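Local coordinates for acyl-CoA dehydrogenase domain protein Tcur3481 (Thermomonospora curvata, PDB 6WY9) that binds FAD in its reduced form and probably acts as a flavin-dependent acyl-CoA dehydrogenase, at residues Val92-Ile97 and Arg117-Ala122; His162-Ala167 and Leu175-Ala180; Ala180-Leu185 and Ala205-Ala210. All coordinates share one frame; numbering follows the deposited sequence.

Contact 1. Residues Val92-Ile97 and Arg117-Ala122; sequences VAALAI and RRLTVA
Ala93 CB, Leu119 CB and Val121 CG1 make the dense centre of this contact, where helix 87-100 of the helical N-terminal domain lies against strand 118-122 of the beta domain that acyl-CoA dehydrogenases carry between their helical bundles. The two segments run almost perpendicular, at 88°, with 8.0 Å between their axes at closest approach. A small residue at the crossing makes such closeness possible, and here it is Ala93. Its methyl group enters between two side chains from the same face of the strand, two residues apart: it meets Val121 CG1 at 3.6 Å and Leu119 CB at 3.8 Å, with the peptide around Thr120 beneath it. Val121 offers CG1 because this branch stands anti to its own carbonyl carbon, beside the backbone N (chi1 -57°). Thr120 between them turns its side chain to the other side of the strand, where OG1 is hydrogen-bonded to Pro155 O.

Packing relaxes away from Ala93. One turn further on, Ile97 and Leu119 reach toward each other tip to tip, and their CD1 atoms meet at 4.1 Å. Ala94 CB lies farther still from Leu119 CD1, at 4.5 Å. This looser end does not open to solvent, for every touching residue is buried, and Leu109 of helix 109-113 packs on both Ala94 and Ile97. No hydrogen bond crosses between the segments, so apolar fit alone joins them here.

Around this crossing, Thr90 of the same helix adds a polar tie through OG1 to Leu119 O. Val92 and Ala96 pack on helix 215-248, which passes along another side of helix 87-100. Strand 118-122 pairs in parallel with strand 160-169, whose Leu164 also touches Ala93 and Ala96, while Val112 of helix 109-113 rests on Leu119.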
ATOM      1  N   VAL B  92       4.871 -31.038 -11.097  1.00 44.36           N
ATOM      2  CA  VAL B  92       5.159 -31.079  -9.659  1.00 44.74           C
ATOM      3  C   VAL B  92       4.876 -32.479  -9.100  1.00 47.30           C
ATOM      4  O   VAL B  92       5.666 -33.025  -8.315  1.00 49.10           O
ATOM      5  CB  VAL B  92       4.372 -29.980  -8.900  1.00 43.17           C
ATOM      6  CG1 VAL B  92       4.504 -30.136  -7.382  1.00 44.07           C
ATOM      7  CG2 VAL B  92       4.833 -28.534  -9.331  1.00 43.53           C
ATOM      8  N   ALA B  93       3.755 -33.092  -9.491  1.00 46.21           N
ATOM      9  CA  ALA B  93       3.522 -34.458  -9.022  1.00 46.47           C
ATOM     10  C   ALA B  93       4.632 -35.377  -9.496  1.00 47.03           C
ATOM     11  O   ALA B  93       5.103 -36.239  -8.740  1.00 46.67           O
ATOM     12  CB  ALA B  93       2.162 -34.972  -9.497  1.00 46.89           C
ATOM     13  N   ALA B  94       5.092 -35.190 -10.746  1.00 46.65           N
ATOM     14  CA  ALA B  94       6.102 -36.099 -11.279  1.00 48.38           C
ATOM     15  C   ALA B  94       7.440 -35.905 -10.576  1.00 48.40           C
ATOM     16  O   ALA B  94       8.176 -36.876 -10.341  1.00 50.28           O
ATOM     17  CB  ALA B  94       6.250 -35.909 -12.799  1.00 48.77           C
ATOM     18  N   LEU B  95       7.789 -34.652 -10.271  1.00 47.48           N
ATOM     19  CA  LEU B  95       8.999 -34.389  -9.502  1.00 48.71           C
ATOM     20  C   LEU B  95       8.901 -34.959  -8.090  1.00 49.13           C
ATOM     21  O   LEU B  95       9.895 -35.462  -7.554  1.00 52.14           O
ATOM     22  CB  LEU B  95       9.284 -32.883  -9.471  1.00 47.84           C
ATOM     23  CG  LEU B  95       9.794 -32.252 -10.767  1.00 49.94           C
ATOM     24  CD1 LEU B  95      10.023 -30.711 -10.538  1.00 51.10           C
ATOM     25  CD2 LEU B  95      11.070 -32.932 -11.173  1.00 52.43           C
ATOM     26  N   ALA B  96       7.715 -34.911  -7.471  1.00 49.05           N
ATOM     27  CA  ALA B  96       7.526 -35.577  -6.177  1.00 49.27           C
ATOM     28  C   ALA B  96       7.758 -37.078  -6.294  1.00 50.50           C
ATOM     29  O   ALA B  96       8.347 -37.702  -5.394  1.00 52.32           O
ATOM     30  CB  ALA B  96       6.121 -35.312  -5.636  1.00 48.46           C
ATOM     31  N   ILE B  97       7.279 -37.688  -7.384  1.00 49.45           N
ATOM     32  CA  ILE B  97       7.507 -39.124  -7.558  1.00 51.92           C
ATOM     33  C   ILE B  97       8.980 -39.393  -7.788  1.00 52.81           C
ATOM     34  O   ILE B  97       9.552 -40.377  -7.281  1.00 54.87           O
ATOM     35  CB  ILE B  97       6.658 -39.680  -8.717  1.00 51.54           C
ATOM     36  CG1 ILE B  97       5.183 -39.697  -8.309  1.00 53.39           C
ATOM     37  CG2 ILE B  97       7.136 -41.113  -9.071  1.00 53.42           C
ATOM     38  CD1 ILE B  97       4.211 -39.766  -9.490  1.00 53.45           C
ATOM     39  N   ARG B 117       0.414 -39.806 -20.012  1.00 51.37           N
ATOM     40  CA  ARG B 117       0.031 -39.942 -18.604  1.00 52.57           C
ATOM     41  C   ARG B 117       0.112 -38.589 -17.925  1.00 50.25           C
ATOM     42  O   ARG B 117       1.202 -38.017 -17.822  1.00 51.13           O
ATOM     43  CB  ARG B 117       0.945 -40.916 -17.862  1.00 54.89           C
ATOM     44  CG  ARG B 117       0.583 -41.101 -16.391  1.00 56.88           C
ATOM     45  CD  ARG B 117       1.602 -41.963 -15.609  1.00 58.95           C
ATOM     46  NE  ARG B 117       2.092 -43.106 -16.383  1.00 61.48           N
ATOM     47  CZ  ARG B 117       1.511 -44.299 -16.429  1.00 64.80           C
ATOM     48  NH1 ARG B 117       2.061 -45.262 -17.151  1.00 65.25           N
ATOM     49  NH2 ARG B 117       0.390 -44.534 -15.762  1.00 66.64           N
ATOM     50  N   ARG B 118      -1.024 -38.090 -17.449  1.00 48.30           N
ATOM     51  CA  ARG B 118      -1.051 -36.846 -16.687  1.00 46.51           C
ATOM     52  C   ARG B 118      -1.413 -37.154 -15.242  1.00 45.98           C
ATOM     53  O   ARG B 118      -1.959 -38.213 -14.920  1.00 45.83           O
ATOM     54  CB  ARG B 118      -2.039 -35.833 -17.259  1.00 46.19           C
ATOM     55  CG  ARG B 118      -1.708 -35.381 -18.706  1.00 49.98           C
ATOM     56  CD  ARG B 118      -2.378 -34.065 -19.068  1.00 51.64           C
ATOM     57  NE  ARG B 118      -3.842 -34.079 -18.939  1.00 53.39           N
ATOM     58  CZ  ARG B 118      -4.673 -34.190 -19.976  1.00 56.79           C
ATOM     59  NH1 ARG B 118      -4.178 -34.297 -21.206  1.00 59.01           N
ATOM     60  NH2 ARG B 118      -5.994 -34.202 -19.794  1.00 57.74           N
ATOM     61  N   LEU B 119      -1.125 -36.182 -14.386  1.00 46.71           N
ATOM     62  CA  LEU B 119      -1.317 -36.303 -12.955  1.00 47.80           C
ATOM     63  C   LEU B 119      -1.931 -35.013 -12.463  1.00 46.56           C
ATOM     64  O   LEU B 119      -1.962 -34.005 -13.177  1.00 44.64           O
ATOM     65  CB  LEU B 119       0.009 -36.555 -12.232  1.00 50.06           C
ATOM     66  CG  LEU B 119       0.700 -37.809 -12.769  1.00 55.07           C
ATOM     67  CD1 LEU B 119       2.171 -37.740 -12.448  1.00 56.46           C
ATOM     68  CD2 LEU B 119       0.053 -38.935 -12.047  1.00 57.90           C
ATOM     69  N   THR B 120      -2.418 -35.041 -11.228  1.00 46.26           N
ATOM     70  CA  THR B 120      -2.673 -33.782 -10.543  1.00 45.79           C
ATOM     71  C   THR B 120      -2.375 -33.997  -9.067  1.00 45.97           C
ATOM     72  O   THR B 120      -2.045 -35.103  -8.628  1.00 44.79           O
ATOM     73  CB  THR B 120      -4.110 -33.271 -10.800  1.00 45.51           C
ATOM     74  OG1 THR B 120      -4.290 -32.012 -10.145  1.00 43.16           O
ATOM     75  CG2 THR B 120      -5.162 -34.288 -10.289  1.00 46.40           C
ATOM     76  N   VAL B 121      -2.452 -32.905  -8.309  1.00 45.86           N
ATOM     77  CA  VAL B 121      -2.182 -32.937  -6.883  1.00 43.71           C
ATOM     78  C   VAL B 121      -3.382 -32.358  -6.150  1.00 44.72           C
ATOM     79  O   VAL B 121      -3.972 -31.359  -6.589  1.00 44.29           O
ATOM     80  CB  VAL B 121      -0.897 -32.161  -6.550  1.00 43.17           C
ATOM     81  CG1 VAL B 121       0.232 -32.769  -7.345  1.00 44.69           C
ATOM     82  CG2 VAL B 121      -1.047 -30.640  -6.893  1.00 39.79           C
ATOM     83  N   ALA B 122      -3.714 -32.984  -5.026  1.00 43.01           N
ATOM     84  CA  ALA B 122      -4.856 -32.642  -4.182  1.00 43.23           C
ATOM     85  C   ALA B 122      -4.266 -32.253  -2.830  1.00 43.16           C
ATOM     86  O   ALA B 122      -4.101 -33.084  -1.939  1.00 43.71           O
ATOM     87  CB  ALA B 122      -5.850 -33.821  -4.083  1.00 44.37           C
TER

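Contact 2. Residues His162-Ala167 and Leu175-Ala180; sequences HLLVSA and LFLVDA
The His162 ring meets Asp179 edge-on, and the Phe176 ring turns its edge to Val165 O and Ala167 O, towards opposite ends of the paired stretch 162-167/175-180 of the antiparallel beta hairpin formed by strands 160-169 and 172-179. Leu177 CD2 approaches the imidazole obliquely, and Trp145 completes a T-shaped pair with Phe176. His162 ND1 donates to Asp179 OD1 over a short 2.5 Å; OD1 lies in the ring plane, while the ring N-H comes to it from the anti side of the carboxylate, 22° out of that group's plane, with ring and carboxylate 60° apart. NE2 is hydrogen-bonded to Arg117 NH2, so both ring nitrogens are engaged. An alanine here would remove both bonds and is likely to leave the Asp179 carboxylate without its mate and Arg117 without this anchor.

Between the rings, the hydrogen-bonded pairs Leu163-Val178 and Val165-Phe176 each close with two backbone bonds. Side chains alternate across the sheet: on the Leu164 side, its CD2 crosses to Leu177 CD1 at 3.9 Å while CD1 meets Leu175 CD2. On the other side, Val165 and Val178 join through their CG2 methyls, and Ala167 CB touches Phe176 CE1 at 3.9 Å.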
ATOM      1  N   HIS B 162      -3.673 -40.397 -12.259  1.00 55.36           N
ATOM      2  CA  HIS B 162      -3.286 -40.577 -10.874  1.00 54.88           C
ATOM      3  C   HIS B 162      -3.221 -39.216 -10.211  1.00 54.18           C
ATOM      4  O   HIS B 162      -2.977 -38.203 -10.871  1.00 54.17           O
ATOM      5  CB  HIS B 162      -1.922 -41.253 -10.726  1.00 56.50           C
ATOM      6  CG  HIS B 162      -1.674 -42.344 -11.714  1.00 59.29           C
ATOM      7  ND1 HIS B 162      -2.035 -43.650 -11.483  1.00 61.47           N
ATOM      8  CD2 HIS B 162      -1.083 -42.325 -12.930  1.00 61.59           C
ATOM      9  CE1 HIS B 162      -1.685 -44.393 -12.520  1.00 64.94           C
ATOM     10  NE2 HIS B 162      -1.100 -43.613 -13.411  1.00 64.72           N
ATOM     11  N   LEU B 163      -3.433 -39.214  -8.897  1.00 53.40           N
ATOM     12  CA  LEU B 163      -3.395 -38.025  -8.060  1.00 52.65           C
ATOM     13  C   LEU B 163      -2.476 -38.270  -6.871  1.00 51.51           C
ATOM     14  O   LEU B 163      -2.502 -39.347  -6.273  1.00 53.21           O
ATOM     15  CB  LEU B 163      -4.781 -37.674  -7.511  1.00 53.68           C
ATOM     16  CG  LEU B 163      -5.994 -37.543  -8.432  1.00 56.40           C
ATOM     17  CD1 LEU B 163      -6.587 -38.919  -8.680  1.00 57.92           C
ATOM     18  CD2 LEU B 163      -7.028 -36.613  -7.771  1.00 56.30           C
ATOM     19  N   LEU B 164      -1.678 -37.263  -6.520  1.00 49.90           N
ATOM     20  CA  LEU B 164      -1.026 -37.234  -5.223  1.00 48.63           C
ATOM     21  C   LEU B 164      -1.939 -36.493  -4.252  1.00 48.56           C
ATOM     22  O   LEU B 164      -2.276 -35.322  -4.485  1.00 50.34           O
ATOM     23  CB  LEU B 164       0.337 -36.552  -5.315  1.00 47.13           C
ATOM     24  CG  LEU B 164       1.289 -37.114  -6.349  1.00 48.01           C
ATOM     25  CD1 LEU B 164       2.655 -36.478  -6.207  1.00 48.27           C
ATOM     26  CD2 LEU B 164       1.379 -38.698  -6.243  1.00 49.31           C
ATOM     27  N   VAL B 165      -2.304 -37.156  -3.156  1.00 46.82           N
ATOM     28  CA  VAL B 165      -3.291 -36.679  -2.184  1.00 44.97           C
ATOM     29  C   VAL B 165      -2.607 -36.553  -0.824  1.00 44.74           C
ATOM     30  O   VAL B 165      -2.048 -37.536  -0.335  1.00 44.93           O
ATOM     31  CB  VAL B 165      -4.472 -37.667  -2.068  1.00 45.55           C
ATOM     32  CG1 VAL B 165      -5.459 -37.245  -0.933  1.00 46.82           C
ATOM     33  CG2 VAL B 165      -5.169 -37.853  -3.411  1.00 45.85           C
ATOM     34  N   SER B 166      -2.685 -35.370  -0.198  1.00 43.97           N
ATOM     35  CA  SER B 166      -2.139 -35.207   1.141  1.00 44.17           C
ATOM     36  C   SER B 166      -3.172 -35.663   2.180  1.00 45.77           C
ATOM     37  O   SER B 166      -4.380 -35.423   2.030  1.00 45.52           O
ATOM     38  CB  SER B 166      -1.702 -33.738   1.362  1.00 43.52           C
ATOM     39  OG  SER B 166      -2.813 -32.867   1.464  1.00 41.78           O
ATOM     40  N   ALA B 167      -2.696 -36.376   3.205  1.00 46.23           N
ATOM     41  CA  ALA B 167      -3.533 -36.941   4.269  1.00 48.22           C
ATOM     42  C   ALA B 167      -2.693 -37.140   5.531  1.00 49.83           C
ATOM     43  O   ALA B 167      -1.464 -37.245   5.470  1.00 52.74           O
ATOM     44  CB  ALA B 167      -4.165 -38.275   3.841  1.00 48.35           C
ATOM     45  N   LEU B 175       2.040 -37.836   1.945  1.00 49.14           N
ATOM     46  CA  LEU B 175       1.598 -37.701   0.565  1.00 49.08           C
ATOM     47  C   LEU B 175       1.454 -39.106  -0.025  1.00 49.77           C
ATOM     48  O   LEU B 175       2.348 -39.958   0.135  1.00 52.75           O
ATOM     49  CB  LEU B 175       2.578 -36.813  -0.241  1.00 48.60           C
ATOM     50  CG  LEU B 175       2.116 -36.228  -1.583  1.00 49.07           C
ATOM     51  CD1 LEU B 175       0.895 -35.332  -1.384  1.00 46.23           C
ATOM     52  CD2 LEU B 175       3.242 -35.430  -2.261  1.00 49.93           C
ATOM     53  N   PHE B 176       0.314 -39.357  -0.680  1.00 48.93           N
ATOM     54  CA  PHE B 176      -0.067 -40.699  -1.117  1.00 51.18           C
ATOM     55  C   PHE B 176      -0.518 -40.668  -2.562  1.00 52.55           C
ATOM     56  O   PHE B 176      -1.277 -39.777  -2.952  1.00 53.35           O
ATOM     57  CB  PHE B 176      -1.213 -41.260  -0.273  1.00 51.66           C
ATOM     58  CG  PHE B 176      -0.939 -41.260   1.201  1.00 51.91           C
ATOM     59  CD1 PHE B 176      -1.046 -40.083   1.948  1.00 50.35           C
ATOM     60  CD2 PHE B 176      -0.592 -42.441   1.835  1.00 52.97           C
ATOM     61  CE1 PHE B 176      -0.792 -40.109   3.331  1.00 50.93           C
ATOM     62  CE2 PHE B 176      -0.336 -42.485   3.185  1.00 54.12           C
ATOM     63  CZ  PHE B 176      -0.446 -41.322   3.940  1.00 53.07           C
ATOM     64  N   LEU B 177      -0.088 -41.666  -3.338  1.00 52.34           N
ATOM     65  CA  LEU B 177      -0.484 -41.800  -4.731  1.00 54.79           C
ATOM     66  C   LEU B 177      -1.788 -42.579  -4.855  1.00 57.31           C
ATOM     67  O   LEU B 177      -1.946 -43.663  -4.270  1.00 57.19           O
ATOM     68  CB  LEU B 177       0.616 -42.489  -5.540  1.00 58.49           C
ATOM     69  CG  LEU B 177       0.395 -42.461  -7.055  1.00 61.00           C
ATOM     70  CD1 LEU B 177       1.703 -42.235  -7.777  1.00 63.78           C
ATOM     71  CD2 LEU B 177      -0.238 -43.777  -7.505  1.00 62.69           C
ATOM     72  N   VAL B 178      -2.705 -42.050  -5.659  1.00 59.80           N
ATOM     73  CA  VAL B 178      -4.012 -42.666  -5.849  1.00 63.24           C
ATOM     74  C   VAL B 178      -4.304 -42.775  -7.337  1.00 61.60           C
ATOM     75  O   VAL B 178      -4.079 -41.818  -8.091  1.00 59.61           O
ATOM     76  CB  VAL B 178      -5.106 -41.845  -5.138  1.00 64.73           C
ATOM     77  CG1 VAL B 178      -6.453 -42.391  -5.482  1.00 68.21           C
ATOM     78  CG2 VAL B 178      -4.875 -41.878  -3.634  1.00 64.76           C
ATOM     79  N   ASP B 179      -4.839 -43.913  -7.757  1.00 62.30           N
ATOM     80  CA  ASP B 179      -5.289 -44.040  -9.139  1.00 63.57           C
ATOM     81  C   ASP B 179      -6.635 -43.344  -9.299  1.00 62.96           C
ATOM     82  O   ASP B 179      -7.468 -43.357  -8.386  1.00 64.06           O
ATOM     83  CB  ASP B 179      -5.357 -45.517  -9.551  1.00 67.98           C
ATOM     84  CG  ASP B 179      -3.972 -46.142  -9.631  1.00 71.24           C
ATOM     85  OD1 ASP B 179      -3.008 -45.408  -9.940  1.00 71.51           O
ATOM     86  OD2 ASP B 179      -3.829 -47.337  -9.350  1.00 75.25           O
ATOM     87  N   ALA B 180      -6.823 -42.680 -10.443  1.00 62.38           N
ATOM     88  CA  ALA B 180      -8.028 -41.877 -10.653  1.00 62.00           C
ATOM     89  C   ALA B 180      -9.285 -42.726 -10.761  1.00 66.59           C
ATOM     90  O   ALA B 180     -10.386 -42.179 -10.647  1.00 68.39           O
ATOM     91  CB  ALA B 180      -7.908 -41.028 -11.920  1.00 61.18           C
TER

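Contact 3. Residues Ala180-Leu185 and Ala205-Ala210; sequences ADAPGL and AVPARA
Val206 packs its two methyl groups against a type II beta turn, Ala182 to Leu185, that leads from strand 172-179 into strand 185-191. The valine is the second residue of a G1 beta bulge: Ala205, with left-handed backbone angles, and Val206 both face Leu147 of the neighbouring strand. The contact thus sets a turn against a bulge at the rim of the beta domain.

From CB outward, each atom of the valine meets a different part of the turn. CB lies 3.9 Å from Pro183 O. CG1, anti to the backbone N (chi1 179°), reaches back to the start of the turn and touches Ala182 CB at 3.5 Å. CG2 goes the other way, against the peptide that leaves Gly184, where it lies only 3.1 Å from Gly184 O. The same methyl has Leu185 CB at 4.1 Å, so one small branched side chain spans the whole turn.

Glycine is well suited to the third position of such a turn, and Gly184 illustrates why. With phi at 80° a CB would be jammed against the carbonyl oxygen before it, and it would also press on Val206 CG2. The turn's own bond, from Leu185 N to Ala182 O, is weak, and no hydrogen bond passes between the two segments; the backbone of Gly184 is hydrogen-bonded to that of Asp204, just ahead of the bulge.

Towards solvent the contact ends in two prolines whose rings cross at an angle. Pro183 CG meets Pro207 CD at 3.9 Å, while the Arg146 side chain packs on Pro207. Behind the valine, on the buried side, lies Val178 of strand 172-179. The pyrrolidine of Pro207 also approaches the turn's backbone, with its CD 3.4 Å from Pro183 O.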
ATOM      1  N   ALA B 180      -6.823 -42.680 -10.443  1.00 62.38           N
ATOM      2  CA  ALA B 180      -8.028 -41.877 -10.653  1.00 62.00           C
ATOM      3  C   ALA B 180      -9.285 -42.726 -10.761  1.00 66.59           C
ATOM      4  O   ALA B 180     -10.386 -42.179 -10.647  1.00 68.39           O
ATOM      5  CB  ALA B 180      -7.908 -41.028 -11.920  1.00 61.18           C
ATOM      6  N   ASP B 181      -9.140 -44.030 -11.021  1.00 67.82           N
ATOM      7  CA  ASP B 181     -10.234 -44.993 -11.068  1.00 69.44           C
ATOM      8  C   ASP B 181     -10.311 -45.849  -9.799  1.00 67.31           C
ATOM      9  O   ASP B 181     -10.993 -46.881  -9.795  1.00 69.40           O
ATOM     10  CB  ASP B 181     -10.091 -45.889 -12.297  1.00 75.32           C
ATOM     11  CG  ASP B 181      -8.796 -46.682 -12.284  1.00 78.86           C
ATOM     12  OD1 ASP B 181      -7.937 -46.404 -11.420  1.00 78.02           O
ATOM     13  OD2 ASP B 181      -8.631 -47.584 -13.122  1.00 82.66           O
ATOM     14  N   ALA B 182      -9.628 -45.440  -8.732  1.00 63.30           N
ATOM     15  CA  ALA B 182      -9.621 -46.210  -7.491  1.00 64.52           C
ATOM     16  C   ALA B 182     -11.037 -46.367  -6.932  1.00 66.17           C
ATOM     17  O   ALA B 182     -11.842 -45.428  -7.009  1.00 67.26           O
ATOM     18  CB  ALA B 182      -8.735 -45.523  -6.447  1.00 60.33           C
ATOM     19  N   PRO B 183     -11.360 -47.507  -6.311  1.00 66.69           N
ATOM     20  CA  PRO B 183     -12.668 -47.629  -5.657  1.00 67.91           C
ATOM     21  C   PRO B 183     -12.771 -46.662  -4.484  1.00 67.06           C
ATOM     22  O   PRO B 183     -11.785 -46.350  -3.809  1.00 65.53           O
ATOM     23  CB  PRO B 183     -12.717 -49.095  -5.197  1.00 71.31           C
ATOM     24  CG  PRO B 183     -11.305 -49.540  -5.117  1.00 71.02           C
ATOM     25  CD  PRO B 183     -10.493 -48.670  -6.065  1.00 68.56           C
ATOM     26  N   GLY B 184     -13.983 -46.162  -4.262  1.00 68.99           N
ATOM     27  CA  GLY B 184     -14.213 -45.174  -3.223  1.00 68.47           C
ATOM     28  C   GLY B 184     -13.840 -43.748  -3.577  1.00 65.61           C
ATOM     29  O   GLY B 184     -13.970 -42.856  -2.727  1.00 65.82           O
ATOM     30  N   LEU B 185     -13.388 -43.482  -4.793  1.00 62.86           N
ATOM     31  CA  LEU B 185     -12.984 -42.139  -5.177  1.00 59.78           C
ATOM     32  C   LEU B 185     -14.062 -41.532  -6.060  1.00 58.13           C
ATOM     33  O   LEU B 185     -14.500 -42.170  -7.021  1.00 58.74           O
ATOM     34  CB  LEU B 185     -11.654 -42.189  -5.923  1.00 61.31           C
ATOM     35  CG  LEU B 185     -11.047 -40.869  -6.329  1.00 62.63           C
ATOM     36  CD1 LEU B 185     -10.470 -40.245  -5.065  1.00 62.33           C
ATOM     37  CD2 LEU B 185      -9.982 -41.149  -7.359  1.00 63.65           C
ATOM     38  N   ALA B 205     -12.430 -44.475   1.972  1.00 58.83           N
ATOM     39  CA  ALA B 205     -11.552 -45.620   2.199  1.00 57.29           C
ATOM     40  C   ALA B 205     -10.851 -46.018   0.901  1.00 56.62           C
ATOM     41  O   ALA B 205     -10.828 -47.189   0.507  1.00 56.40           O
ATOM     42  CB  ALA B 205     -12.329 -46.794   2.795  1.00 59.44           C
ATOM     43  N   VAL B 206     -10.271 -45.026   0.240  1.00 56.48           N
ATOM     44  CA  VAL B 206      -9.698 -45.214  -1.097  1.00 57.51           C
ATOM     45  C   VAL B 206      -8.325 -45.872  -0.964  1.00 56.91           C
ATOM     46  O   VAL B 206      -7.484 -45.376  -0.204  1.00 56.51           O
ATOM     47  CB  VAL B 206      -9.578 -43.877  -1.830  1.00 56.47           C
ATOM     48  CG1 VAL B 206      -8.950 -44.111  -3.199  1.00 58.16           C
ATOM     49  CG2 VAL B 206     -10.935 -43.143  -1.957  1.00 55.54           C
ATOM     50  N   PRO B 207      -8.045 -46.934  -1.707  1.00 59.71           N
ATOM     51  CA  PRO B 207      -6.700 -47.531  -1.661  1.00 59.76           C
ATOM     52  C   PRO B 207      -5.633 -46.557  -2.146  1.00 58.03           C
ATOM     53  O   PRO B 207      -5.830 -45.824  -3.126  1.00 56.31           O
ATOM     54  CB  PRO B 207      -6.821 -48.740  -2.591  1.00 62.54           C
ATOM     55  CG  PRO B 207      -8.289 -49.020  -2.657  1.00 63.68           C
ATOM     56  CD  PRO B 207      -8.976 -47.700  -2.550  1.00 60.47           C
ATOM     57  N   ALA B 208      -4.498 -46.542  -1.442  1.00 57.81           N
ATOM     58  CA  ALA B 208      -3.415 -45.629  -1.798  1.00 58.61           C
ATOM     59  C   ALA B 208      -2.082 -46.207  -1.367  1.00 60.88           C
ATOM     60  O   ALA B 208      -2.013 -47.100  -0.519  1.00 61.62           O
ATOM     61  CB  ALA B 208      -3.565 -44.240  -1.163  1.00 56.41           C
ATOM     62  N   ARG B 209      -1.022 -45.648  -1.943  1.00 61.55           N
ATOM     63  CA  ARG B 209       0.350 -46.043  -1.662  1.00 64.08           C
ATOM     64  C   ARG B 209       1.121 -44.805  -1.246  1.00 60.32           C
ATOM     65  O   ARG B 209       1.014 -43.760  -1.895  1.00 57.09           O
ATOM     66  CB  ARG B 209       1.007 -46.661  -2.893  1.00 70.45           C
ATOM     67  CG  ARG B 209       0.198 -47.762  -3.544  1.00 77.40           C
ATOM     68  CD  ARG B 209       0.152 -48.977  -2.645  1.00 84.41           C
ATOM     69  NE  ARG B 209       1.473 -49.577  -2.486  1.00 89.41           N
ATOM     70  CZ  ARG B 209       1.700 -50.753  -1.900  1.00 93.25           C
ATOM     71  NH1 ARG B 209       0.691 -51.463  -1.413  1.00 94.46           N
ATOM     72  NH2 ARG B 209       2.939 -51.218  -1.803  1.00 94.82           N
ATOM     73  N   ALA B 210       1.901 -44.914  -0.176  1.00 59.62           N
ATOM     74  CA  ALA B 210       2.621 -43.749   0.323  1.00 58.33           C
ATOM     75  C   ALA B 210       3.835 -43.418  -0.546  1.00 56.02           C
ATOM     76  O   ALA B 210       4.462 -44.302  -1.146  1.00 54.86           O
ATOM     77  CB  ALA B 210       3.062 -43.983   1.772  1.00 60.07           C
TER

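The three contacts follow one another along the chain and step across one sheet, in which strands 118-122, 160-169, 172-179 and 206-210 are successive neighbours. Centres of contacts 1 and 2 lie about 9 Å apart and those of contacts 2 and 3 about 8 Å, whereas contacts 1 and 3 are about 16 Å apart and do not touch. Backbone pairing links each step: Ala122 N to Leu164 O, then Leu177 N to Arg209 O. Ala180 belongs to both later contacts. The series thus runs from the buried seam between helical and beta domains, through the hairpin, to a surface turn, all away from the flavin-binding residues.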